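Local coordinates for protein 6-pyruvoyl tetrahydrobiopterin synthase (Plasmodium vivax, PDB 3LX3) that belongs to the 6-pyruvoyl tetrahydropterin synthase family, forms an assembly of six chains and binds a zinc ion, at residues Asn143-Glu148 against Met162-Ser167; Tyr52-Arg57 against Glu76-Val81. All coordinates share one frame; numbering follows the deposited sequence. Where two conformers were deposited one is given.

Interaction 1: residues Asn143-Glu148 against Met162-Ser167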
# COMPACT_ATOMS: atom_id res chain seq x y z
N ASN A 143 21.71 16.75 -3.40
CA ASN A 143 22.44 17.89 -3.92
C ASN A 143 21.77 18.47 -5.17
O ASN A 143 21.60 19.69 -5.30
CB ASN A 143 23.88 17.50 -4.24
CG ASN A 143 24.73 18.69 -4.60
OD1 ASN A 143 25.00 19.53 -3.75
ND2 ASN A 143 25.15 18.77 -5.85
N GLN A 144 21.35 17.60 -6.07
CA GLN A 144 20.69 18.03 -7.32
C GLN A 144 19.38 18.73 -7.02
O GLN A 144 19.04 19.72 -7.69
CB GLN A 144 20.45 16.86 -8.26
CG GLN A 144 21.67 16.29 -8.91
CD GLN A 144 22.45 17.31 -9.73
OE1 GLN A 144 23.58 17.65 -9.41
NE2 GLN A 144 21.80 17.84 -10.73
N LEU A 145 18.64 18.23 -6.04
CA LEU A 145 17.34 18.84 -5.70
C LEU A 145 17.47 20.22 -5.11
O LEU A 145 16.67 21.13 -5.41
CB LEU A 145 16.53 17.95 -4.75
CG LEU A 145 15.74 16.83 -5.40
CD1 LEU A 145 15.09 15.94 -4.31
CD2 LEU A 145 14.65 17.45 -6.35
N ILE A 146 18.46 20.41 -4.25
CA ILE A 146 18.67 21.71 -3.68
C ILE A 146 19.05 22.68 -4.80
O ILE A 146 18.57 23.81 -4.82
CB ILE A 146 19.72 21.65 -2.54
CG1 ILE A 146 19.11 20.94 -1.33
CG2 ILE A 146 20.24 23.05 -2.20
CD1 ILE A 146 20.14 20.45 -0.35
N GLU A 147 19.88 22.24 -5.74
CA GLU A 147 20.24 23.09 -6.89
C GLU A 147 19.03 23.45 -7.77
O GLU A 147 18.87 24.59 -8.20
CB GLU A 147 21.32 22.43 -7.77
CG GLU A 147 22.70 22.36 -7.13
CD GLU A 147 23.82 22.07 -8.15
OE1 GLU A 147 23.71 22.52 -9.32
OE2 GLU A 147 24.82 21.42 -7.77
N GLU A 148 18.18 22.46 -8.02
CA GLU A 148 17.02 22.65 -8.90
C GLU A 148 15.92 23.49 -8.30
O GLU A 148 15.30 24.30 -9.02
CB GLU A 148 16.44 21.30 -9.33
CG GLU A 148 17.36 20.49 -10.24
CD GLU A 148 17.31 20.91 -11.69
OE1 GLU A 148 16.59 21.87 -12.04
OE2 GLU A 148 17.99 20.23 -12.50
N MET A 162 16.47 19.82 4.47
CA MET A 162 16.10 19.09 3.25
C MET A 162 16.57 17.66 3.44
O MET A 162 17.67 17.43 3.93
CB MET A 162 16.80 19.70 2.02
CG MET A 162 16.28 21.10 1.68
SD MET A 162 14.72 21.03 0.85
CE MET A 162 15.27 20.44 -0.74
N GLU A 163 15.70 16.72 3.08
CA GLU A 163 15.98 15.30 3.31
C GLU A 163 15.40 14.46 2.19
O GLU A 163 14.23 14.59 1.82
CB GLU A 163 15.37 14.88 4.65
CG GLU A 163 15.44 13.40 4.97
CD GLU A 163 14.50 13.02 6.10
OE1 GLU A 163 14.80 13.40 7.25
OE2 GLU A 163 13.54 12.29 5.84
N VAL A 164 16.23 13.61 1.60
CA VAL A 164 15.84 12.69 0.56
C VAL A 164 15.93 11.24 1.03
O VAL A 164 16.90 10.85 1.71
CB VAL A 164 16.77 12.88 -0.69
CG1 VAL A 164 16.82 11.70 -1.60
CG2 VAL A 164 16.36 14.19 -1.43
N THR A 165 14.91 10.47 0.68
CA THR A 165 14.89 9.02 0.84
C THR A 165 14.88 8.41 -0.55
O THR A 165 14.04 8.75 -1.36
CB THR A 165 13.70 8.54 1.68
OG1 THR A 165 13.78 9.16 2.98
CG2 THR A 165 13.72 7.03 1.81
N VAL A 166 15.82 7.52 -0.81
CA VAL A 166 15.86 6.73 -2.06
C VAL A 166 15.71 5.27 -1.68
O VAL A 166 16.31 4.75 -0.73
CB VAL A 166 17.17 6.94 -2.82
CG1 VAL A 166 17.24 5.97 -4.04
CG2 VAL A 166 17.33 8.39 -3.26
N SER A 167 14.87 4.57 -2.44
CA SER A 167 14.80 3.10 -2.31
C SER A 167 15.15 2.41 -3.61
O SER A 167 14.71 2.87 -4.67
CB SER A 167 13.43 2.72 -1.85
OG SER A 167 12.41 3.01 -2.75
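Ile146 overlaps the bent side chain of Met162. The two lie alongside one another and run in opposing senses. Ile146 CG1 is 3.9 Å from Met162 CE, and the same CG1 is 4.1 Å from Met162 CG. The methyl Ile146 CD1 reaches further back, to 4.2 Å from Met162 CB. Met162 is bent at both of its outer torsions (chi2 -78°, chi3 -73°). These bends carry CE back over Ile146 CG1, whereas CG is already placed by chi1 (-68°).

Two residues further along the strand, Val164 meets Leu145. Here the touch is a single pair of methyls, Leu145 CD1 and Val164 CG2, 3.6 Å apart, and the side chains meet at a slant. No hydrogen bond joins the two segments. All four touching residues are buried. Met162 also packs on Leu56 and Leu58 of the neighbouring strand, while Leu145 reaches across to Val78 and Val81 of helix 71-85. Asn143 OD1 is hydrogen-bonded to Arg178 NH2 of strand 172-179, at the side of the contact. Helix 134-149, with helix 71-85 beside it, lies on the antiparallel sheet, as in the T-fold (tunnelling fold) of this family.

Interaction 2: residues Tyr52-Arg57 against Glu76-Val81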
# COMPACT_ATOMS: atom_id res chain seq x y z
N TYR A 52 13.75 2.60 -8.89
CA TYR A 52 14.11 3.43 -7.76
C TYR A 52 13.02 4.43 -7.47
O TYR A 52 12.38 4.96 -8.38
CB TYR A 52 15.39 4.21 -8.04
CG TYR A 52 16.69 3.42 -8.06
CD1 TYR A 52 17.44 3.25 -6.91
CD2 TYR A 52 17.18 2.84 -9.22
CE1 TYR A 52 18.68 2.57 -6.91
CE2 TYR A 52 18.38 2.14 -9.22
CZ TYR A 52 19.12 1.99 -8.08
OH TYR A 52 20.30 1.28 -8.16
N ASN A 53 12.81 4.74 -6.20
CA ASN A 53 11.83 5.74 -5.80
C ASN A 53 12.46 6.77 -4.85
O ASN A 53 13.31 6.43 -4.04
CB ASN A 53 10.71 5.03 -5.06
CG ASN A 53 9.58 5.94 -4.79
OD1 ASN A 53 9.43 6.44 -3.67
ND2 ASN A 53 8.83 6.26 -5.81
N VAL A 54 12.03 8.04 -4.96
CA VAL A 54 12.57 9.16 -4.21
C VAL A 54 11.44 9.83 -3.50
O VAL A 54 10.43 10.16 -4.12
CB VAL A 54 13.18 10.24 -5.16
CG1 VAL A 54 13.56 11.52 -4.38
CG2 VAL A 54 14.34 9.71 -5.88
N SER A 55 11.65 10.11 -2.21
CA SER A 55 10.79 11.05 -1.51
C SER A 55 11.59 12.21 -0.97
O SER A 55 12.77 12.09 -0.68
CB SER A 55 10.00 10.38 -0.42
OG SER A 55 10.84 9.94 0.60
N LEU A 56 10.93 13.35 -0.79
CA LEU A 56 11.56 14.55 -0.25
C LEU A 56 10.77 15.04 0.95
O LEU A 56 9.55 15.15 0.89
CB LEU A 56 11.59 15.66 -1.32
CG LEU A 56 11.98 17.07 -0.88
CD1 LEU A 56 13.45 17.12 -0.48
CD2 LEU A 56 11.68 18.05 -2.02
N ARG A 57 11.52 15.31 2.03
CA ARG A 57 10.99 15.90 3.25
C ARG A 57 11.75 17.20 3.51
O ARG A 57 12.97 17.27 3.29
CB ARG A 57 11.18 14.93 4.40
CG ARG A 57 10.71 15.35 5.78
CD ARG A 57 10.81 14.12 6.73
NE ARG A 57 10.52 12.85 6.03
CZ ARG A 57 9.60 11.94 6.37
NH1 ARG A 57 8.83 12.08 7.44
NH2 ARG A 57 9.46 10.85 5.63
N GLU A 76 7.42 19.21 -9.01
CA GLU A 76 7.97 19.51 -10.34
C GLU A 76 9.46 19.23 -10.36
O GLU A 76 9.96 18.56 -11.27
CB GLU A 76 7.70 20.96 -10.72
CG GLU A 76 8.30 21.39 -12.04
CD GLU A 76 8.06 22.86 -12.31
OE1 GLU A 76 6.93 23.33 -12.05
OE2 GLU A 76 9.00 23.53 -12.78
N LYS A 77 10.15 19.70 -9.32
CA LYS A 77 11.60 19.57 -9.26
C LYS A 77 12.05 18.14 -8.96
O LYS A 77 13.01 17.66 -9.58
CB LYS A 77 12.22 20.54 -8.27
CG LYS A 77 11.94 22.00 -8.63
CD LYS A 77 12.35 22.38 -10.05
CE LYS A 77 12.04 23.85 -10.31
NZ LYS A 77 12.26 24.12 -11.75
N VAL A 78 11.34 17.41 -8.08
CA VAL A 78 11.65 15.97 -7.89
C VAL A 78 11.44 15.18 -9.19
O VAL A 78 12.28 14.37 -9.57
CB VAL A 78 10.84 15.32 -6.73
CG1 VAL A 78 11.08 13.80 -6.66
CG2 VAL A 78 11.17 16.03 -5.37
N ARG A 79 10.34 15.43 -9.90
CA ARG A 79 10.11 14.73 -11.17
C ARG A 79 11.23 15.04 -12.16
O ARG A 79 11.68 14.15 -12.87
CB ARG A 79 8.75 15.10 -11.79
CG ARG A 79 7.53 14.61 -11.02
CD ARG A 79 6.19 14.98 -11.71
NE ARG A 79 6.29 16.14 -12.63
CZ ARG A 79 5.73 17.35 -12.46
NH1 ARG A 79 4.99 17.68 -11.39
NH2 ARG A 79 5.94 18.26 -13.42
N LYS A 80 11.65 16.29 -12.24
CA LYS A 80 12.72 16.69 -13.16
C LYS A 80 14.02 15.91 -12.90
O LYS A 80 14.65 15.36 -13.83
CB LYS A 80 12.98 18.20 -13.05
CG LYS A 80 14.06 18.69 -14.00
CD LYS A 80 14.23 20.20 -13.94
CE LYS A 80 15.17 20.65 -15.05
NZ LYS A 80 15.69 22.03 -14.84
N VAL A 81 14.44 15.84 -11.63
CA VAL A 81 15.67 15.12 -11.25
C VAL A 81 15.51 13.65 -11.55
O VAL A 81 16.38 13.04 -12.18
CB VAL A 81 16.04 15.34 -9.78
CG1 VAL A 81 17.22 14.47 -9.34
CG2 VAL A 81 16.38 16.80 -9.58
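Val78 is the one residue of 76-81 that touches the strand 52-57, and it does so with both of its branches. Its CB is directed toward the strand and splits there. CG1 lies anti to the backbone N (chi1 174°) and goes to Val54, where it stands 4.1 Å from Val54 CG1. CG2 goes to Leu56. It lies 3.9 Å from Leu56 CD2 and 4.1 Å from Leu56 CB, so it meets both the root and one tip of the leucine. One valine thus bridges two strand residues that are two positions apart and both directed at the helix. Ser55, between them, has its CB directed away.

Leu56 holds its CG anti to the backbone N (chi1 169°). With chi2 at 69°, CD2 continues the chain outward toward Val78 CG2. Leu56 CB lies near the same methyl because it points toward the helix. Val78 also packs on Phe30, and Val54 on Phe32, both of the adjoining strand 20-40. Val54 touches Ile141 of helix 134-149 as well.

The polar side chains of this turn lie away from the strand. Lys77 NZ forms a weak salt bridge with Glu76 OE2 at 3.5 Å. Lys80 NZ pairs with Glu148 OE1 of helix 134-149, a charged link between the two helices. Within the helix, Lys80 N is bonded to Glu76 O at 3.0 Å, one of the backbone bonds that keep the turn regular.

Across the contact only carbon meets carbon, at ordinary van der Waals distances, and all three touching residues are buried. No hydrogen bond or ion pair crosses between the segments. The contact therefore rests on shape and on exclusion of water, and the charges are left to the other sides of the helix.

Both interactions are buried and aliphatic, and each lays a helix on the same antiparallel sheet. Interaction 1 brings helix 134-149 to strand 161-167, and interaction 2 brings helix 71-85 to strand 48-61. The two strands are neighbours: Thr165 O lies 2.9 Å from Ser55 N, a probable hydrogen bond, and Ser167 N is equally close to Asn53 O. The helices meet too, with Glu148 O packed 3.5 Å from Lys77 CE. Interaction 1 is spread over two residues of its helix and includes a flexible thioether chain. Interaction 2 gathers on a single branched residue. Polar contacts lie in the strand pairing, in strand side chains such as Glu163 and Arg57, and on the helices.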